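Local coordinates for protein nicotinate phosphoribosyltransferase (Saccharomyces cerevisiae, PDB 1VLP) that catalyses the ATP-dependent formation of nicotinate ribonucleotide from nicotinate and phosphoribosyl diphosphate, the first step of NAD biosynthesis from nicotinic acid, at residues I141-E144 and I145-S149; L150-E153 and A154-F158; Y165-Q168 and L169-A172; S196-A199 and Q200-M204; P215-N218 and K219-L223. All blocks are in the same frame, centred on the assembly; numbering follows the deposited sequence.

Interaction 1: residues I141-E144 and I145-S149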
loop_
_atom_site.group_PDB
_atom_site.type_symbol
_atom_site.label_atom_id
_atom_site.label_comp_id
_atom_site.label_asym_id
_atom_site.label_seq_id
_atom_site.Cartn_x
_atom_site.Cartn_y
_atom_site.Cartn_z
ATOM N N ILE A 141 5.043 -6.579 10.502
ATOM C CA ILE A 141 4.398 -6.298 9.197
ATOM C C ILE A 141 3.172 -5.339 9.235
ATOM O O ILE A 141 2.959 -4.564 8.292
ATOM C CB ILE A 141 4.092 -7.636 8.483
ATOM C CG1 ILE A 141 3.669 -7.394 7.039
ATOM C CG2 ILE A 141 3.042 -8.441 9.250
ATOM C CD1 ILE A 141 4.386 -8.157 6.108
ATOM N N LEU A 142 2.363 -5.368 10.304
ATOM C CA LEU A 142 1.171 -4.539 10.287
ATOM C C LEU A 142 1.454 -3.063 10.542
ATOM O O LEU A 142 0.589 -2.232 10.308
ATOM C CB LEU A 142 0.147 -5.068 11.301
ATOM C CG LEU A 142 -0.422 -6.462 11.005
ATOM C CD1 LEU A 142 -1.610 -6.757 11.966
ATOM C CD2 LEU A 142 -0.853 -6.628 9.559
ATOM N N TYR A 143 2.606 -2.703 11.109
ATOM C CA TYR A 143 2.781 -1.274 11.537
ATOM C C TYR A 143 2.788 -0.236 10.444
ATOM O O TYR A 143 2.336 0.886 10.691
ATOM C CB TYR A 143 4.064 -1.118 12.327
ATOM C CG TYR A 143 4.002 -1.676 13.709
ATOM C CD1 TYR A 143 3.337 -0.995 14.721
ATOM C CD2 TYR A 143 4.633 -2.893 14.033
ATOM C CE1 TYR A 143 3.332 -1.475 16.012
ATOM C CE2 TYR A 143 4.609 -3.386 15.314
ATOM C CZ TYR A 143 3.955 -2.677 16.302
ATOM O OH TYR A 143 3.931 -3.163 17.592
ATOM N N GLU A 144 3.316 -0.583 9.262
ATOM C CA GLU A 144 3.520 0.416 8.188
ATOM C C GLU A 144 2.310 1.383 8.030
ATOM O O GLU A 144 2.441 2.620 8.171
ATOM C CB GLU A 144 3.816 -0.283 6.861
ATOM C CG GLU A 144 4.089 0.669 5.705
ATOM C CD GLU A 144 3.876 0.058 4.309
ATOM O OE1 GLU A 144 3.504 -1.146 4.151
ATOM O OE2 GLU A 144 4.124 0.799 3.339
ATOM N N ILE A 145 1.136 0.842 7.762
ATOM C CA ILE A 145 -0.008 1.678 7.395
ATOM C C ILE A 145 -0.500 2.537 8.527
ATOM O O ILE A 145 -0.572 3.759 8.352
ATOM C CB ILE A 145 -1.173 0.833 6.859
ATOM C CG1 ILE A 145 -0.620 -0.076 5.788
ATOM C CG2 ILE A 145 -2.335 1.697 6.308
ATOM C CD1 ILE A 145 -0.152 0.484 4.712
ATOM N N PRO A 146 -0.860 1.934 9.678
ATOM C CA PRO A 146 -1.334 2.797 10.772
ATOM C C PRO A 146 -0.292 3.826 11.194
ATOM O O PRO A 146 -0.641 4.942 11.533
ATOM C CB PRO A 146 -1.716 1.817 11.892
ATOM C CG PRO A 146 -1.063 0.508 11.511
ATOM C CD PRO A 146 -0.913 0.499 10.037
ATOM N N LEU A 147 0.998 3.490 11.203
ATOM C CA LEU A 147 1.986 4.503 11.593
ATOM C C LEU A 147 1.979 5.675 10.615
ATOM O O LEU A 147 2.005 6.829 11.020
ATOM C CB LEU A 147 3.379 3.899 11.673
ATOM C CG LEU A 147 3.586 2.933 12.822
ATOM C CD1 LEU A 147 5.036 2.514 12.880
ATOM C CD2 LEU A 147 3.138 3.480 14.177
ATOM N N LEU A 148 2.049 5.388 9.307
ATOM C CA LEU A 148 1.933 6.444 8.288
ATOM C C LEU A 148 0.678 7.279 8.426
ATOM O O LEU A 148 0.766 8.520 8.392
ATOM C CB LEU A 148 2.054 5.860 6.907
ATOM C CG LEU A 148 3.441 5.354 6.530
ATOM C CD1 LEU A 148 3.315 4.573 5.199
ATOM C CD2 LEU A 148 4.449 6.504 6.475
ATOM N N SER A 149 -0.461 6.595 8.597
ATOM C CA SER A 149 -1.795 7.261 8.774
ATOM C C SER A 149 -1.772 8.172 9.991
ATOM O O SER A 149 -2.247 9.325 9.951
ATOM C CB SER A 149 -2.935 6.252 8.911
ATOM O OG SER A 149 -3.067 5.438 7.737
#
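Leu147 and Leu148 reach back to Tyr143 and Glu144 at the start of helix 144-159, and the opening turn shows how a helix can begin with polar and apolar duties divided among its faces. Hydrogen bonds of the backbone come first. Leu147 N donates to Tyr143 O at 3.0 Å, and Leu148 N donates to Glu144 O at the same separation, 3.0 Å. Pro146, which has no N-H to give, instead lays its ring against the preceding carbonyls, with CD 3.1 Å from Leu142 O.

The apolar contacts are light and run along two sides. Leu147 CD1 meets Tyr143 CB at 3.8 Å, and both side chains lie on Val133 of strand 126-134. Leu148 CD1 approaches the aliphatic part of Glu144, 4.0 Å from CG, while both touch Ile390 of strand 388-395.

The charged group looks outside the turn. With CG opposite the backbone N (chi1 -178°) and the chain extended beyond it, Glu144 carries its carboxylate well clear of the helix backbone. Ile145 CD1 crosses the Glu144 chain at a slant, 4.0 Å from Glu144 OE1. That oxygen takes a hydrogen bond from Tyr27 and a salt bridge from Lys28, whose NZ also holds Ile141 O. Tyr27 probably binds nicotinate, as in related enzymes, so Glu144 probably serves as a second-shell partner: its methylenes belong to the packing against the sheet, whereas its carboxylate helps to position a tyrosine and a lysine beside the probable substrate pocket.

Interaction 2: residues L150-E153 and A154-F158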
loop_
_atom_site.group_PDB
_atom_site.type_symbol
_atom_site.label_atom_id
_atom_site.label_comp_id
_atom_site.label_asym_id
_atom_site.label_seq_id
_atom_site.Cartn_x
_atom_site.Cartn_y
_atom_site.Cartn_z
ATOM N N LEU A 150 -1.124 7.708 11.063
ATOM C CA LEU A 150 -1.010 8.531 12.258
ATOM C C LEU A 150 -0.089 9.755 12.119
ATOM O O LEU A 150 -0.415 10.866 12.619
ATOM C CB LEU A 150 -0.553 7.692 13.447
ATOM C CG LEU A 150 -1.665 6.846 14.121
ATOM C CD1 LEU A 150 -0.992 5.814 15.076
ATOM C CD2 LEU A 150 -2.749 7.676 14.804
ATOM N N ILE A 151 1.063 9.546 11.490
ATOM C CA ILE A 151 2.060 10.607 11.308
ATOM C C ILE A 151 1.449 11.709 10.433
ATOM O O ILE A 151 1.541 12.916 10.770
ATOM C CB ILE A 151 3.370 10.046 10.717
ATOM C CG1 ILE A 151 4.047 9.092 11.714
ATOM C CG2 ILE A 151 4.346 11.131 10.380
ATOM C CD1 ILE A 151 5.037 8.195 11.093
ATOM N N SER A 152 0.804 11.325 9.328
ATOM C CA SER A 152 0.109 12.310 8.472
ATOM C C SER A 152 -0.951 13.063 9.279
ATOM O O SER A 152 -0.995 14.296 9.257
ATOM C CB SER A 152 -0.531 11.603 7.284
ATOM O OG SER A 152 -1.050 12.472 6.330
ATOM N N GLU A 153 -1.799 12.315 9.987
ATOM C CA GLU A 153 -2.838 12.964 10.797
ATOM C C GLU A 153 -2.264 13.959 11.827
ATOM O O GLU A 153 -2.753 15.058 11.942
ATOM C CB GLU A 153 -3.759 11.918 11.421
ATOM C CG GLU A 153 -4.841 12.557 12.268
ATOM C CD GLU A 153 -6.175 11.824 12.277
ATOM O OE1 GLU A 153 -6.384 10.823 11.554
ATOM O OE2 GLU A 153 -7.044 12.288 13.036
ATOM N N ALA A 154 -1.197 13.569 12.522
ATOM C CA ALA A 154 -0.458 14.416 13.490
ATOM C C ALA A 154 0.004 15.730 12.840
ATOM O O ALA A 154 -0.216 16.808 13.371
ATOM C CB ALA A 154 0.724 13.662 14.062
ATOM N N TYR A 155 0.616 15.597 11.662
ATOM C CA TYR A 155 1.200 16.734 10.962
ATOM C C TYR A 155 0.084 17.757 10.661
ATOM O O TYR A 155 0.237 18.962 10.937
ATOM C CB TYR A 155 1.941 16.290 9.664
ATOM C CG TYR A 155 2.615 17.443 8.993
ATOM C CD1 TYR A 155 3.894 17.905 9.447
ATOM C CD2 TYR A 155 1.980 18.150 7.982
ATOM C CE1 TYR A 155 4.511 19.013 8.881
ATOM C CE2 TYR A 155 2.583 19.291 7.425
ATOM C CZ TYR A 155 3.854 19.710 7.891
ATOM O OH TYR A 155 4.448 20.847 7.320
ATOM N N PHE A 156 -1.063 17.287 10.140
ATOM C CA PHE A 156 -2.161 18.188 9.763
ATOM C C PHE A 156 -3.060 18.636 10.894
ATOM O O PHE A 156 -3.840 19.528 10.718
ATOM C CB PHE A 156 -2.926 17.640 8.572
ATOM C CG PHE A 156 -2.088 17.667 7.333
ATOM C CD1 PHE A 156 -1.792 18.896 6.719
ATOM C CD2 PHE A 156 -1.497 16.520 6.841
ATOM C CE1 PHE A 156 -0.967 18.960 5.583
ATOM C CE2 PHE A 156 -0.697 16.574 5.709
ATOM C CZ PHE A 156 -0.435 17.787 5.093
ATOM N N LYS A 157 -2.913 17.985 12.029
ATOM C CA LYS A 157 -3.602 18.377 13.263
ATOM C C LYS A 157 -2.848 19.437 14.050
ATOM O O LYS A 157 -3.461 20.351 14.630
ATOM C CB LYS A 157 -3.798 17.107 14.125
ATOM C CG LYS A 157 -4.847 17.167 15.188
ATOM C CD LYS A 157 -4.960 15.766 15.912
ATOM C CE LYS A 157 -6.088 15.758 16.933
ATOM N NZ LYS A 157 -7.441 15.886 16.293
ATOM N N PHE A 158 -1.527 19.266 14.156
ATOM C CA PHE A 158 -0.674 20.075 15.043
ATOM C C PHE A 158 0.291 21.021 14.335
ATOM O O PHE A 158 0.690 22.039 14.928
ATOM C CB PHE A 158 0.108 19.157 15.989
ATOM C CG PHE A 158 -0.782 18.350 16.858
ATOM C CD1 PHE A 158 -1.582 18.986 17.827
ATOM C CD2 PHE A 158 -0.923 16.987 16.656
ATOM C CE1 PHE A 158 -2.481 18.259 18.609
ATOM C CE2 PHE A 158 -1.805 16.236 17.444
ATOM C CZ PHE A 158 -2.583 16.867 18.421
#
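Ala154, Tyr155, Phe156 and Lys157 each donate a backbone N-H to the carbonyl four residues earlier, from Leu150 O through Glu153 O. This is the regular alpha-helical pattern of helix 144-159, although it opens into a wider pi-type turn at 155-158. The last of the four is the most bent, Lys157 N reaching Glu153 O at 2.9 Å with an N-H...O angle of 130°.

Side chains then settle against these carbonyls. The Ala154 methyl, CB, lies 3.3 Å from Leu150 O and turns to Trp64 and Leu65 of helix 59-71. Phe156 has CG opposite its own carbonyl carbon (chi1 -68°), which sends the ring back along the helix: CD2 comes obliquely to 3.3 Å from Ser152 O and passes Ser152 OG at 4.1 Å. That hydroxyl is bonded to Arg194 O. Tyr155 turns the edge of its ring to a face of Phe156, with CD2 of Tyr155 3.7 Å above the centre of the Phe156 ring. Trp163 meets the Phe156 ring edge-to-face, and Arg195 makes a cation-pi contact with it. Replacing Phe156 with an alanine takes the ring away and would probably leave a gap under the Tyr155 edge, with Arg195 deprived of its aromatic mate.

Glu153 OE1 accepts from Leu197 N, tying this helix to the start of helix 197-213. Lys157 NZ stays 4.9 Å from Glu153 OE2, a mild attraction at most, while Lys157 CG rests 3.9 Å above the plane of the Phe158 ring, displaced toward its rim.

Interaction 3: residues Y165-Q168 and L169-A172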
loop_
_atom_site.group_PDB
_atom_site.type_symbol
_atom_site.label_atom_id
_atom_site.label_comp_id
_atom_site.label_asym_id
_atom_site.label_seq_id
_atom_site.Cartn_x
_atom_site.Cartn_y
_atom_site.Cartn_z
ATOM N N TYR A 165 -12.178 20.996 5.844
ATOM C CA TYR A 165 -12.843 19.854 5.170
ATOM C C TYR A 165 -13.888 20.255 4.155
ATOM O O TYR A 165 -14.526 19.393 3.564
ATOM C CB TYR A 165 -13.491 18.923 6.202
ATOM C CG TYR A 165 -12.537 18.151 7.059
ATOM C CD1 TYR A 165 -11.958 16.991 6.599
ATOM C CD2 TYR A 165 -12.260 18.544 8.367
ATOM C CE1 TYR A 165 -11.079 16.255 7.369
ATOM C CE2 TYR A 165 -11.379 17.786 9.170
ATOM C CZ TYR A 165 -10.806 16.636 8.653
ATOM O OH TYR A 165 -9.956 15.868 9.382
ATOM N N GLU A 166 -14.031 21.554 3.891
ATOM C CA GLU A 166 -15.062 22.038 3.003
ATOM C C GLU A 166 -14.892 21.418 1.642
ATOM O O GLU A 166 -13.781 21.344 1.120
ATOM C CB GLU A 166 -15.016 23.550 2.889
ATOM C CG GLU A 166 -15.378 24.236 4.226
ATOM C CD GLU A 166 -16.777 23.849 4.744
ATOM O OE1 GLU A 166 -17.788 24.211 4.080
ATOM O OE2 GLU A 166 -16.846 23.172 5.805
ATOM N N ASN A 167 -16.009 20.930 1.126
ATOM C CA ASN A 167 -16.116 20.366 -0.215
ATOM C C ASN A 167 -15.366 19.044 -0.457
ATOM O O ASN A 167 -15.266 18.618 -1.621
ATOM C CB ASN A 167 -15.719 21.391 -1.270
ATOM C CG ASN A 167 -16.640 22.614 -1.267
ATOM O OD1 ASN A 167 -17.866 22.479 -1.423
ATOM N ND2 ASN A 167 -16.064 23.798 -1.044
ATOM N N GLN A 168 -14.832 18.411 0.597
ATOM C CA GLN A 168 -14.114 17.115 0.444
ATOM C C GLN A 168 -15.053 16.033 -0.101
ATOM O O GLN A 168 -14.757 15.322 -1.092
ATOM C CB GLN A 168 -13.500 16.666 1.766
ATOM C CG GLN A 168 -12.191 17.401 2.097
ATOM C CD GLN A 168 -11.128 17.148 1.041
ATOM O OE1 GLN A 168 -10.957 15.992 0.660
ATOM N NE2 GLN A 168 -10.390 18.212 0.592
ATOM N N LEU A 169 -16.241 15.951 0.461
ATOM C CA LEU A 169 -17.165 14.921 -0.059
ATOM C C LEU A 169 -17.517 15.158 -1.553
ATOM O O LEU A 169 -17.439 14.237 -2.371
ATOM C CB LEU A 169 -18.413 14.879 0.815
ATOM C CG LEU A 169 -19.475 13.798 0.558
ATOM C CD1 LEU A 169 -20.327 13.819 1.826
ATOM C CD2 LEU A 169 -20.304 14.093 -0.681
ATOM N N GLU A 170 -17.910 16.396 -1.874
ATOM C CA GLU A 170 -18.282 16.800 -3.225
ATOM C C GLU A 170 -17.152 16.616 -4.255
ATOM O O GLU A 170 -17.400 16.212 -5.413
ATOM C CB GLU A 170 -18.704 18.265 -3.181
ATOM C CG GLU A 170 -20.011 18.531 -2.398
ATOM C CD GLU A 170 -19.912 18.533 -0.848
ATOM O OE1 GLU A 170 -18.820 18.490 -0.221
ATOM O OE2 GLU A 170 -21.005 18.566 -0.225
ATOM N N GLN A 171 -15.920 16.909 -3.827
ATOM C CA GLN A 171 -14.756 16.754 -4.705
ATOM C C GLN A 171 -14.490 15.276 -5.069
ATOM O O GLN A 171 -14.197 14.924 -6.229
ATOM C CB GLN A 171 -13.551 17.399 -4.019
ATOM C CG GLN A 171 -12.279 17.215 -4.741
ATOM C CD GLN A 171 -11.147 17.997 -4.099
ATOM O OE1 GLN A 171 -10.905 19.153 -4.450
ATOM N NE2 GLN A 171 -10.505 17.406 -3.135
ATOM N N ALA A 172 -14.595 14.417 -4.059
ATOM C CA ALA A 172 -14.477 12.984 -4.287
ATOM C C ALA A 172 -15.596 12.455 -5.186
ATOM O O ALA A 172 -15.353 11.626 -6.080
ATOM C CB ALA A 172 -14.435 12.224 -2.973
HETATM O O HOH W 1 -17.204 17.429 2.741
HETATM O O HOH W 2 -18.539 20.252 2.070
HETATM O O HOH W 3 -12.028 15.317 -1.777
#
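Leu169 follows directly on Gln168, its CB lying 3.7 Å from Gln168 C in the first turn of helix 168-181. Leu169 N donates to water 1 at 2.9 Å, and the same water gives only a weak bond to Tyr165 O. That carbonyl has a firmer partner in Gln168 N, which closes a type II beta turn over residues 165-168. Asn167 occupies the third position of that turn with phi at 68°, a backbone shape that asparagine accepts readily, and it is also the helix N-cap.

Glu170 comes next and curls toward this cap. Its chain bends at chi2 (78°), bringing OE1 to 3.3 Å from Asn167 CA. Water 2 completes the link, accepting from Asn167 N at 2.8 Å and donating to Glu170 OE1 at 2.9 Å.

Gln171 N donates to Asn167 O at 2.9 Å. Its side chain runs beside that of Gln168 in the same direction, the two amide planes perpendicular, and both NE2 groups donate to Asp372 O. Gln171 NE2 also gives a proton to water 3.

Ala172 ends the walk. Its N donates to Gln168 O at 3.1 Å, and its methyl packs on Ile203 of helix 197-213.

The chemistry is that of a helix start capped without a direct side-chain bond: waters take the N-H groups of Asn167 and Leu169, one of them held by Glu170, whose negative charge beside the first turn would probably be stabilised by the helix dipole.

Interaction 4: residues S196-A199 and Q200-M204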
loop_
_atom_site.group_PDB
_atom_site.type_symbol
_atom_site.label_atom_id
_atom_site.label_comp_id
_atom_site.label_asym_id
_atom_site.label_seq_id
_atom_site.Cartn_x
_atom_site.Cartn_y
_atom_site.Cartn_z
ATOM N N SER A 196 -6.389 12.644 7.320
ATOM C CA SER A 196 -6.954 12.203 8.571
ATOM C C SER A 196 -7.915 11.036 8.281
ATOM O O SER A 196 -8.322 10.818 7.136
ATOM C CB SER A 196 -7.729 13.321 9.252
ATOM O OG SER A 196 -8.891 13.666 8.503
ATOM N N LEU A 197 -8.254 10.305 9.326
ATOM C CA LEU A 197 -9.315 9.260 9.240
ATOM C C LEU A 197 -10.620 9.870 8.737
ATOM O O LEU A 197 -11.225 9.350 7.818
ATOM C CB LEU A 197 -9.486 8.617 10.596
ATOM C CG LEU A 197 -10.564 7.529 10.693
ATOM C CD1 LEU A 197 -10.282 6.373 9.814
ATOM C CD2 LEU A 197 -10.605 7.094 12.152
ATOM N N LYS A 198 -10.957 11.052 9.255
ATOM C CA LYS A 198 -12.163 11.741 8.858
ATOM C C LYS A 198 -12.120 12.076 7.374
ATOM O O LYS A 198 -13.153 11.982 6.719
ATOM C CB LYS A 198 -12.352 12.992 9.688
ATOM C CG LYS A 198 -13.483 13.840 9.264
ATOM C CD LYS A 198 -13.692 15.007 10.195
ATOM C CE LYS A 198 -14.633 16.025 9.596
ATOM N NZ LYS A 198 -15.171 17.002 10.617
ATOM N N ALA A 199 -10.955 12.483 6.852
ATOM C CA ALA A 199 -10.808 12.847 5.417
ATOM C C ALA A 199 -11.145 11.648 4.565
ATOM O O ALA A 199 -11.868 11.737 3.577
ATOM C CB ALA A 199 -9.373 13.348 5.080
ATOM N N GLN A 200 -10.569 10.519 4.921
ATOM C CA GLN A 200 -10.854 9.304 4.161
ATOM C C GLN A 200 -12.341 8.904 4.249
ATOM O O GLN A 200 -12.934 8.545 3.249
ATOM C CB GLN A 200 -9.909 8.169 4.578
ATOM C CG GLN A 200 -10.059 6.866 3.737
ATOM C CD GLN A 200 -8.956 5.877 4.031
ATOM O OE1 GLN A 200 -8.517 5.810 5.141
ATOM N NE2 GLN A 200 -8.569 5.039 3.046
ATOM N N ASP A 201 -12.938 8.992 5.428
ATOM C CA ASP A 201 -14.364 8.744 5.569
ATOM C C ASP A 201 -15.250 9.653 4.684
ATOM O O ASP A 201 -16.221 9.203 4.056
ATOM C CB ASP A 201 -14.777 8.854 7.019
ATOM C CG ASP A 201 -16.241 8.478 7.216
ATOM O OD1 ASP A 201 -16.581 7.274 7.078
ATOM O OD2 ASP A 201 -17.023 9.386 7.477
ATOM N N LEU A 202 -14.885 10.937 4.610
ATOM C CA LEU A 202 -15.642 11.865 3.767
ATOM C C LEU A 202 -15.509 11.532 2.297
ATOM O O LEU A 202 -16.493 11.599 1.577
ATOM C CB LEU A 202 -15.220 13.311 4.007
ATOM C CG LEU A 202 -15.681 13.930 5.310
ATOM C CD1 LEU A 202 -14.956 15.255 5.440
ATOM C CD2 LEU A 202 -17.188 14.056 5.298
ATOM N N ILE A 203 -14.315 11.155 1.836
ATOM C CA ILE A 203 -14.144 10.762 0.431
ATOM C C ILE A 203 -14.853 9.427 0.122
ATOM O O ILE A 203 -15.417 9.266 -0.948
ATOM C CB ILE A 203 -12.688 10.922 -0.081
ATOM C CG1 ILE A 203 -11.772 9.856 0.455
ATOM C CG2 ILE A 203 -12.199 12.341 0.165
ATOM C CD1 ILE A 203 -11.859 8.560 -0.314
HETATM N N MSE A 204 -14.929 8.533 1.100
HETATM C CA MSE A 204 -15.725 7.303 0.944
HETATM C C MSE A 204 -17.194 7.657 0.732
HETATM O O MSE A 204 -17.874 7.105 -0.153
HETATM C CB MSE A 204 -15.578 6.379 2.154
HETATM C CG MSE A 204 -14.265 5.585 2.255
HETATM SE SE MSE A 204 -13.879 4.496 0.658
HETATM C CE MSE A 204 -15.498 3.310 0.725
#
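A serine N-cap opens helix 197-213, and Ser196 and Gln200 meet across its first turn. Ser196 OG, placed by a chi1 of 67°, accepts from Ala199 N at 2.9 Å, while Ser196 O receives the N-H of Gln200 at 3.2 Å. The hydroxyl also bonds to Tyr165 OH, which fixes the cap from outside. From there the backbone bonds continue regularly: Asp201 N to Leu197 O, Leu202 N to Lys198 O, and Ile203 N to Ala199 O.

Side chains lean on the same carbonyls. Leu202 CG lies 3.5 Å from Lys198 O, and its CD1 comes within 4.2 Å of Lys198 CE, so leucine and lysine flank each other as both turn to the Tyr165 ring, the lysine by a cation-pi contact. Ile203 straddles Ala199 O: CG2 is 3.5 Å and CG1 3.6 Å away, since chi1 at 74° tucks CG1 in between N and C of its own backbone.

Gln200 extends away from the turn, where OE1 accepts from Arg194 and NE2 donates to Thr191 and Glu188, about 7 Å (nearest side-chain atoms) from Phe189, which probably binds nicotinate. Asp201 OD1 meets Lys233 in a salt bridge and also bonds to Tyr234.

The serine cap is a common helix N-cap. In the chain, helix 197-213 falls between strands 186-188 and 222-225, parallel neighbours in the sheet: a beta-alpha-beta crossover, the repeated element of an alpha/beta barrel.

Interaction 5: residues P215-N218 and K219-L223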
loop_
_atom_site.group_PDB
_atom_site.type_symbol
_atom_site.label_atom_id
_atom_site.label_comp_id
_atom_site.label_asym_id
_atom_site.label_seq_id
_atom_site.Cartn_x
_atom_site.Cartn_y
_atom_site.Cartn_z
ATOM N N PRO A 215 -26.501 3.275 -9.726
ATOM C CA PRO A 215 -25.901 2.039 -9.187
ATOM C C PRO A 215 -25.863 0.896 -10.203
ATOM O O PRO A 215 -24.885 0.121 -10.227
ATOM C CB PRO A 215 -26.785 1.708 -7.970
ATOM C CG PRO A 215 -28.083 2.418 -8.246
ATOM C CD PRO A 215 -27.690 3.685 -8.969
ATOM N N ASP A 216 -26.877 0.819 -11.072
ATOM C CA ASP A 216 -26.938 -0.218 -12.106
ATOM C C ASP A 216 -25.686 -0.202 -12.976
ATOM O O ASP A 216 -25.214 -1.257 -13.359
ATOM C CB ASP A 216 -28.167 -0.048 -12.995
ATOM C CG ASP A 216 -29.473 -0.388 -12.288
ATOM O OD1 ASP A 216 -29.430 -0.778 -11.103
ATOM O OD2 ASP A 216 -30.533 -0.270 -12.942
ATOM N N ARG A 217 -25.157 0.998 -13.271
ATOM C CA ARG A 217 -23.927 1.137 -14.033
ATOM C C ARG A 217 -22.666 1.165 -13.178
ATOM O O ARG A 217 -21.671 0.504 -13.499
ATOM C CB ARG A 217 -23.970 2.407 -14.877
ATOM C CG ARG A 217 -22.744 2.545 -15.784
ATOM C CD ARG A 217 -22.738 3.860 -16.459
ATOM N NE ARG A 217 -22.324 4.895 -15.544
ATOM C CZ ARG A 217 -21.988 6.119 -15.930
ATOM N NH1 ARG A 217 -21.997 6.420 -17.227
ATOM N NH2 ARG A 217 -21.597 6.997 -15.036
ATOM N N ASN A 218 -22.755 1.855 -12.050
ATOM C CA ASN A 218 -21.564 2.277 -11.286
ATOM C C ASN A 218 -21.082 1.233 -10.285
ATOM O O ASN A 218 -19.898 1.159 -9.980
ATOM C CB ASN A 218 -21.836 3.583 -10.578
ATOM C CG ASN A 218 -22.069 4.735 -11.540
ATOM O OD1 ASN A 218 -21.770 4.605 -12.747
ATOM N ND2 ASN A 218 -22.553 5.864 -11.031
ATOM N N LYS A 219 -22.005 0.406 -9.769
ATOM C CA LYS A 219 -21.605 -0.584 -8.753
ATOM C C LYS A 219 -20.495 -1.477 -9.199
ATOM O O LYS A 219 -19.588 -1.740 -8.413
ATOM C CB LYS A 219 -22.805 -1.426 -8.279
ATOM C CG LYS A 219 -23.614 -0.650 -7.301
ATOM C CD LYS A 219 -24.744 -1.530 -6.713
ATOM C CE LYS A 219 -25.672 -0.780 -5.748
ATOM N NZ LYS A 219 -25.036 0.454 -5.148
ATOM N N SER A 220 -20.558 -1.935 -10.449
ATOM C CA SER A 220 -19.541 -2.823 -10.981
ATOM C C SER A 220 -18.238 -2.121 -11.393
ATOM O O SER A 220 -17.246 -2.790 -11.698
ATOM C CB SER A 220 -20.076 -3.663 -12.147
ATOM O OG SER A 220 -20.387 -2.884 -13.272
ATOM N N LEU A 221 -18.249 -0.798 -11.465
ATOM C CA LEU A 221 -17.033 -0.048 -11.768
ATOM C C LEU A 221 -16.187 0.219 -10.497
ATOM O O LEU A 221 -14.963 0.318 -10.562
ATOM C CB LEU A 221 -17.411 1.275 -12.466
ATOM C CG LEU A 221 -18.206 1.112 -13.778
ATOM C CD1 LEU A 221 -18.562 2.436 -14.372
ATOM C CD2 LEU A 221 -17.465 0.278 -14.805
ATOM N N LEU A 222 -16.855 0.405 -9.364
ATOM C CA LEU A 222 -16.158 0.564 -8.099
ATOM C C LEU A 222 -15.769 -0.855 -7.609
ATOM O O LEU A 222 -16.621 -1.677 -7.232
ATOM C CB LEU A 222 -17.025 1.297 -7.076
ATOM C CG LEU A 222 -16.352 1.361 -5.714
ATOM C CD1 LEU A 222 -15.062 2.229 -5.779
ATOM C CD2 LEU A 222 -17.257 1.864 -4.668
ATOM N N LEU A 223 -14.491 -1.132 -7.684
ATOM C CA LEU A 223 -13.971 -2.414 -7.268
ATOM C C LEU A 223 -14.064 -2.548 -5.768
ATOM O O LEU A 223 -14.298 -3.651 -5.236
ATOM C CB LEU A 223 -12.525 -2.583 -7.716
ATOM C CG LEU A 223 -12.389 -2.550 -9.240
ATOM C CD1 LEU A 223 -10.904 -2.639 -9.627
ATOM C CD2 LEU A 223 -13.206 -3.626 -9.885
HETATM O O HOH W 4 -23.047 -2.317 -11.736
#
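Lys219 folds back over Pro215. The extended chi2 and chi3 lay CE of Lys219 against Pro215 CB at 3.5 Å, and the near-eclipsed chi4 (-22°) swings NZ to the same distance from that carbon. The ammonium makes a weak hydrogen bond to Asn212. Lys219 N donates to Pro215 O at 2.9 Å, closing the short helix 215-218.

Asn218 binds with both ends. Its carbonyl O takes two donors: Leu222 N arrives at 3.2 Å, nearly in line with the C=O bond, and Leu221 N at 3.0 Å from well above the carbonyl plane. Its side-chain OD1 sits at the edge of the Arg217 guanidinium, in plane, taking NE at 2.9 Å and a weak second bond from NH2, which also meets Asp181 in a salt bridge. Asn218 ND2 donates to Ala210 O. A leucine at Asn218 would probably leave Arg217 NE without its acceptor and the Ala210 carbonyl without this donor.

Leu221 CG comes to 3.5 Å from Arg217 O, and its CD1 passes Asn218 OD1, while the side chain also touches Phe180 of helix 168-181. Water 4 bridges Asp216 O and Ser220 N.

Together these contacts turn the chain from a helical run into strand 222-225, next to strand 186-188 in the parallel sheet, a helix-to-strand connection characteristic of alpha/beta barrel folds.

The five contacts follow one another along the chain without overlap. Interactions 1 and 2 are successive parts of helix 144-159, their centres 14 Å apart, and run along the antiparallel sheet, from beside the probable nicotinate site outward. Interactions 2 and 4 touch where Glu153 OE1 meets Leu197 N at 3.0 Å. Interactions 3 and 4, with centres 10 Å apart, join the start of helix 168-181 to helix 197-213, Ala172 CB lying 3.6 Å from Ile203 CB. Interaction 5 stands apart, about 21 Å between centres from interactions 3 and 4, leading into the parallel sheet. Helix 197-213 is thus one place where helix 144-159 meets the barrel-like part, and the residues just before it are another.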